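Long-range contact in interpain A (Prevotella intermedia, PDB 3BB7), which probably acts as a secreted cysteine protease of the C10 family, captured here as its propeptide-bearing, inactive precursor: residues 221-232 / 311-320. The protein carries 1 engineered substitution. Sequence-based numbering, arbitrary orientation.
Unlike the reference sequence in segment 221-232: Asn231 (reference Asp).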
loop_
_atom_site.group_PDB
_atom_site.type_symbol
_atom_site.label_atom_id
_atom_site.label_comp_id
_atom_site.label_asym_id
_atom_site.label_seq_id
_atom_site.Cartn_x
_atom_site.Cartn_y
_atom_site.Cartn_z
ATOM N N PHE A 221 -15.578 -6.849 8.930
ATOM C CA PHE A 221 -15.904 -5.883 7.884
ATOM C C PHE A 221 -16.802 -6.535 6.844
ATOM O O PHE A 221 -16.322 -7.106 5.851
ATOM C CB PHE A 221 -14.655 -5.328 7.203
ATOM C CG PHE A 221 -13.841 -4.422 8.078
ATOM C CD1 PHE A 221 -14.259 -3.113 8.329
ATOM C CD2 PHE A 221 -12.694 -4.894 8.705
ATOM C CE1 PHE A 221 -13.480 -2.244 9.150
ATOM C CE2 PHE A 221 -11.927 -4.085 9.548
ATOM C CZ PHE A 221 -12.304 -2.743 9.761
ATOM N N THR A 222 -18.105 -6.470 7.120
ATOM C CA THR A 222 -19.095 -7.171 6.309
ATOM C C THR A 222 -18.945 -6.901 4.816
ATOM O O THR A 222 -19.128 -7.823 4.005
ATOM C CB THR A 222 -20.496 -6.804 6.791
ATOM O OG1 THR A 222 -20.742 -5.422 6.558
ATOM C CG2 THR A 222 -20.611 -7.051 8.230
ATOM N N ASP A 223 -18.624 -5.662 4.456
ATOM C CA ASP A 223 -18.584 -5.225 3.058
ATOM C C ASP A 223 -17.225 -5.404 2.363
ATOM O O ASP A 223 -17.083 -5.064 1.169
ATOM C CB ASP A 223 -19.004 -3.763 2.950
ATOM C CG ASP A 223 -20.422 -3.516 3.385
ATOM O OD1 ASP A 223 -21.192 -4.480 3.606
ATOM O OD2 ASP A 223 -20.765 -2.315 3.509
ATOM N N ALA A 224 -16.206 -5.869 3.090
ATOM C CA ALA A 224 -14.873 -5.969 2.472
ATOM C C ALA A 224 -14.907 -6.889 1.258
ATOM O O ALA A 224 -15.542 -7.965 1.282
ATOM C CB ALA A 224 -13.840 -6.450 3.484
ATOM N N GLU A 225 -14.220 -6.462 0.197
ATOM C CA GLU A 225 -14.157 -7.299 -1.009
ATOM C C GLU A 225 -12.940 -6.933 -1.841
ATOM O O GLU A 225 -12.520 -5.782 -1.880
ATOM C CB GLU A 225 -15.472 -7.173 -1.809
ATOM C CG GLU A 225 -15.708 -5.759 -2.277
ATOM C CD GLU A 225 -16.683 -5.661 -3.432
ATOM O OE1 GLU A 225 -17.208 -4.556 -3.653
ATOM O OE2 GLU A 225 -16.939 -6.688 -4.096
ATOM N N TYR A 226 -12.375 -7.927 -2.508
ATOM C CA TYR A 226 -11.233 -7.734 -3.370
ATOM C C TYR A 226 -11.734 -7.608 -4.812
ATOM O O TYR A 226 -12.629 -8.357 -5.225
ATOM C CB TYR A 226 -10.299 -8.964 -3.198
ATOM C CG TYR A 226 -9.657 -9.556 -4.443
ATOM C CD1 TYR A 226 -10.106 -10.763 -4.983
ATOM C CD2 TYR A 226 -8.590 -8.916 -5.059
ATOM C CE1 TYR A 226 -9.518 -11.291 -6.113
ATOM C CE2 TYR A 226 -7.966 -9.453 -6.183
ATOM C CZ TYR A 226 -8.446 -10.626 -6.707
ATOM O OH TYR A 226 -7.828 -11.134 -7.826
ATOM N N ILE A 227 -11.165 -6.661 -5.555
ATOM C CA ILE A 227 -11.417 -6.560 -7.009
ATOM C C ILE A 227 -10.092 -6.406 -7.739
ATOM O O ILE A 227 -9.103 -5.960 -7.143
ATOM C CB ILE A 227 -12.390 -5.404 -7.334
ATOM C CG1 ILE A 227 -11.823 -4.027 -6.936
ATOM C CG2 ILE A 227 -13.789 -5.693 -6.688
ATOM C CD1 ILE A 227 -12.690 -2.872 -7.431
ATOM N N THR A 228 -10.060 -6.794 -9.010
ATOM C CA THR A 228 -8.812 -6.720 -9.752
ATOM C C THR A 228 -8.933 -5.825 -10.990
ATOM O O THR A 228 -9.966 -5.801 -11.665
ATOM C CB THR A 228 -8.276 -8.107 -10.064
ATOM O OG1 THR A 228 -6.876 -8.022 -10.421
ATOM C CG2 THR A 228 -9.043 -8.741 -11.177
ATOM N N ARG A 229 -7.875 -5.048 -11.244
ATOM C CA ARG A 229 -7.963 -4.000 -12.259
ATOM C C ARG A 229 -8.213 -4.523 -13.661
ATOM O O ARG A 229 -8.854 -3.846 -14.447
ATOM C CB ARG A 229 -6.711 -3.112 -12.244
ATOM C CG ARG A 229 -6.928 -1.867 -13.082
ATOM C CD ARG A 229 -5.770 -0.909 -12.935
ATOM N NE ARG A 229 -5.906 0.152 -13.920
ATOM C CZ ARG A 229 -5.312 1.344 -13.837
ATOM N NH1 ARG A 229 -4.525 1.656 -12.801
ATOM N NH2 ARG A 229 -5.526 2.241 -14.796
ATOM N N ALA A 230 -7.728 -5.727 -13.972
ATOM C CA ALA A 230 -7.891 -6.268 -15.312
ATOM C C ALA A 230 -9.356 -6.393 -15.726
ATOM O O ALA A 230 -9.651 -6.418 -16.913
ATOM C CB ALA A 230 -7.207 -7.612 -15.421
ATOM N N ASN A 231 -10.260 -6.411 -14.745
ATOM C CA ASN A 231 -11.695 -6.486 -15.023
ATOM C C ASN A 231 -12.362 -5.153 -15.381
ATOM O O ASN A 231 -13.531 -5.130 -15.759
ATOM C CB ASN A 231 -12.425 -7.084 -13.810
ATOM C CG ASN A 231 -12.165 -8.566 -13.628
ATOM O OD1 ASN A 231 -12.451 -9.108 -12.575
ATOM N ND2 ASN A 231 -11.642 -9.224 -14.646
ATOM N N TYR A 232 -11.622 -4.056 -15.258
ATOM C CA TYR A 232 -12.176 -2.700 -15.415
ATOM C C TYR A 232 -11.427 -1.880 -16.456
ATOM O O TYR A 232 -10.190 -1.974 -16.586
ATOM C CB TYR A 232 -12.084 -1.945 -14.091
ATOM C CG TYR A 232 -12.939 -2.593 -13.002
ATOM C CD1 TYR A 232 -12.442 -3.646 -12.240
ATOM C CD2 TYR A 232 -14.232 -2.139 -12.728
ATOM C CE1 TYR A 232 -13.234 -4.257 -11.248
ATOM C CE2 TYR A 232 -15.016 -2.742 -11.742
ATOM C CZ TYR A 232 -14.499 -3.763 -10.988
ATOM O OH TYR A 232 -15.290 -4.337 -10.021
ATOM N N GLN A 311 -2.484 -5.413 -9.956
ATOM C CA GLN A 311 -3.215 -4.317 -9.308
ATOM C C GLN A 311 -4.574 -4.791 -8.853
ATOM O O GLN A 311 -5.471 -5.019 -9.668
ATOM C CB GLN A 311 -3.399 -3.127 -10.248
ATOM C CG GLN A 311 -2.116 -2.412 -10.609
ATOM C CD GLN A 311 -2.388 -1.255 -11.541
ATOM O OE1 GLN A 311 -2.864 -0.185 -11.115
ATOM N NE2 GLN A 311 -2.083 -1.446 -12.818
ATOM N N ASP A 312 -4.670 -4.986 -7.547
ATOM C CA ASP A 312 -5.877 -5.419 -6.884
ATOM C C ASP A 312 -6.198 -4.361 -5.844
ATOM O O ASP A 312 -5.304 -3.625 -5.397
ATOM C CB ASP A 312 -5.644 -6.740 -6.135
ATOM C CG ASP A 312 -5.039 -7.823 -7.006
ATOM O OD1 ASP A 312 -4.142 -8.550 -6.511
ATOM O OD2 ASP A 312 -5.440 -7.945 -8.180
ATOM N N MET A 313 -7.457 -4.266 -5.441
ATOM C CA MET A 313 -7.789 -3.411 -4.306
ATOM C C MET A 313 -8.722 -4.156 -3.390
ATOM O O MET A 313 -9.500 -5.019 -3.822
ATOM C CB MET A 313 -8.358 -2.047 -4.742
ATOM C CG MET A 313 -9.815 -1.990 -5.064
ATOM S SD MET A 313 -10.604 -0.332 -5.134
ATOM C CE MET A 313 -9.764 0.353 -6.565
ATOM N N VAL A 314 -8.690 -3.783 -2.121
ATOM C CA VAL A 314 -9.712 -4.241 -1.189
ATOM C C VAL A 314 -10.500 -3.000 -0.853
ATOM O O VAL A 314 -9.922 -2.023 -0.316
ATOM C CB VAL A 314 -9.135 -4.892 0.073
ATOM C CG1 VAL A 314 -10.279 -5.252 1.000
ATOM C CG2 VAL A 314 -8.334 -6.124 -0.289
ATOM N N ARG A 315 -11.789 -3.012 -1.200
ATOM C CA ARG A 315 -12.687 -1.926 -0.856
ATOM C C ARG A 315 -13.720 -2.458 0.143
ATOM O O ARG A 315 -13.756 -3.670 0.427
ATOM C CB ARG A 315 -13.319 -1.329 -2.123
ATOM C CG ARG A 315 -14.286 -2.229 -2.835
ATOM C CD ARG A 315 -14.841 -1.549 -4.097
ATOM N NE ARG A 315 -15.603 -2.535 -4.846
ATOM C CZ ARG A 315 -16.321 -2.259 -5.927
ATOM N NH1 ARG A 315 -16.395 -1.003 -6.367
ATOM N NH2 ARG A 315 -16.954 -3.245 -6.561
ATOM N N GLY A 316 -14.534 -1.570 0.715
ATOM C CA GLY A 316 -15.560 -1.992 1.668
ATOM C C GLY A 316 -15.078 -2.044 3.104
ATOM O O GLY A 316 -15.736 -2.624 3.944
ATOM N N VAL A 317 -13.920 -1.446 3.387
ATOM C CA VAL A 317 -13.375 -1.406 4.734
ATOM C C VAL A 317 -13.638 -0.013 5.304
ATOM O O VAL A 317 -13.093 1.013 4.828
ATOM C CB VAL A 317 -11.871 -1.725 4.743
ATOM C CG1 VAL A 317 -11.300 -1.644 6.165
ATOM C CG2 VAL A 317 -11.623 -3.146 4.155
ATOM N N TYR A 318 -14.473 0.027 6.339
ATOM C CA TYR A 318 -14.856 1.259 7.008
ATOM C C TYR A 318 -15.659 0.834 8.215
ATOM O O TYR A 318 -15.994 -0.343 8.366
ATOM C CB TYR A 318 -15.700 2.188 6.090
ATOM C CG TYR A 318 -16.650 1.481 5.146
ATOM C CD1 TYR A 318 -17.757 0.777 5.617
ATOM C CD2 TYR A 318 -16.411 1.485 3.761
ATOM C CE1 TYR A 318 -18.611 0.103 4.739
ATOM C CE2 TYR A 318 -17.286 0.851 2.873
ATOM C CZ TYR A 318 -18.365 0.146 3.385
ATOM O OH TYR A 318 -19.190 -0.515 2.523
ATOM N N GLY A 319 -15.934 1.782 9.100
ATOM C CA GLY A 319 -16.753 1.483 10.283
ATOM C C GLY A 319 -18.214 1.262 9.934
ATOM O O GLY A 319 -18.645 1.570 8.827
ATOM N N LYS A 320 -19.005 0.718 10.855
ATOM C CA LYS A 320 -20.433 0.611 10.557
ATOM C C LYS A 320 -21.123 1.889 10.986
ATOM O O LYS A 320 -20.633 2.600 11.864
ATOM C CB LYS A 320 -21.105 -0.640 11.155
ATOM C CG LYS A 320 -20.627 -1.086 12.530
ATOM C CD LYS A 320 -21.322 -2.387 12.963
ATOM C CE LYS A 320 -21.376 -3.431 11.827
ATOM N NZ LYS A 320 -20.238 -4.405 11.805
HETATM O O HOH W 1 -17.353 -3.552 5.962
HETATM O O HOH W 2 -5.255 -10.803 -8.330
#
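Glu225 and Arg315 run side by side from a hydrogen-bonded pair, with carboxylate and guanidinium planes 22° apart. Their salt bridge joins Glu225 OE1 to Arg315 NE at 2.8 Å, a weak hydrogen bond by angle (126° at the hydrogen), so the attraction is probably largely electrostatic. Ile227 CD1 lies over one face of the same guanidinium, 3.9 Å above its plane. With CG1 between backbone N and carbonyl carbon (chi1 63°), Ile227 also presses on Met313, Ile227 CG1 to Met313 CG at a tight 3.4 Å. On the opposite face of the sheet, Thr228 OG1 donates to Asp312 OD2 (2.7 Å), while the Tyr226 ring turns an edge to that carboxylate and a water joins Tyr226 OH to Asp312 OD2. These pairs belong to the antiparallel pairing of strands 225-228 and 312-315, evidenced by reciprocal main-chain N-H...O=C bonds between Ile227 and Met313; 225-228 is an outermost strand of the chain's long antiparallel sheet, at its papain-like (clan CA) protease end. Past the strands, Tyr318 OH donates to the anti lone pair of Asp223 OD2 (2.6 Å), and Val317 CG1 makes a CH-pi contact over the Phe221 ring, 3.8 Å from its centroid. At the other end Arg229 NH1 donates to Gln311 OE1 (3.0 Å) and bonds to Ile296 O, Arg229 NH2 forms a salt bridge with Asp234, and Tyr253 OH also bonds to Gln311 OE1, whose side chain lies about 6 Å from that of His267, the predicted proton acceptor.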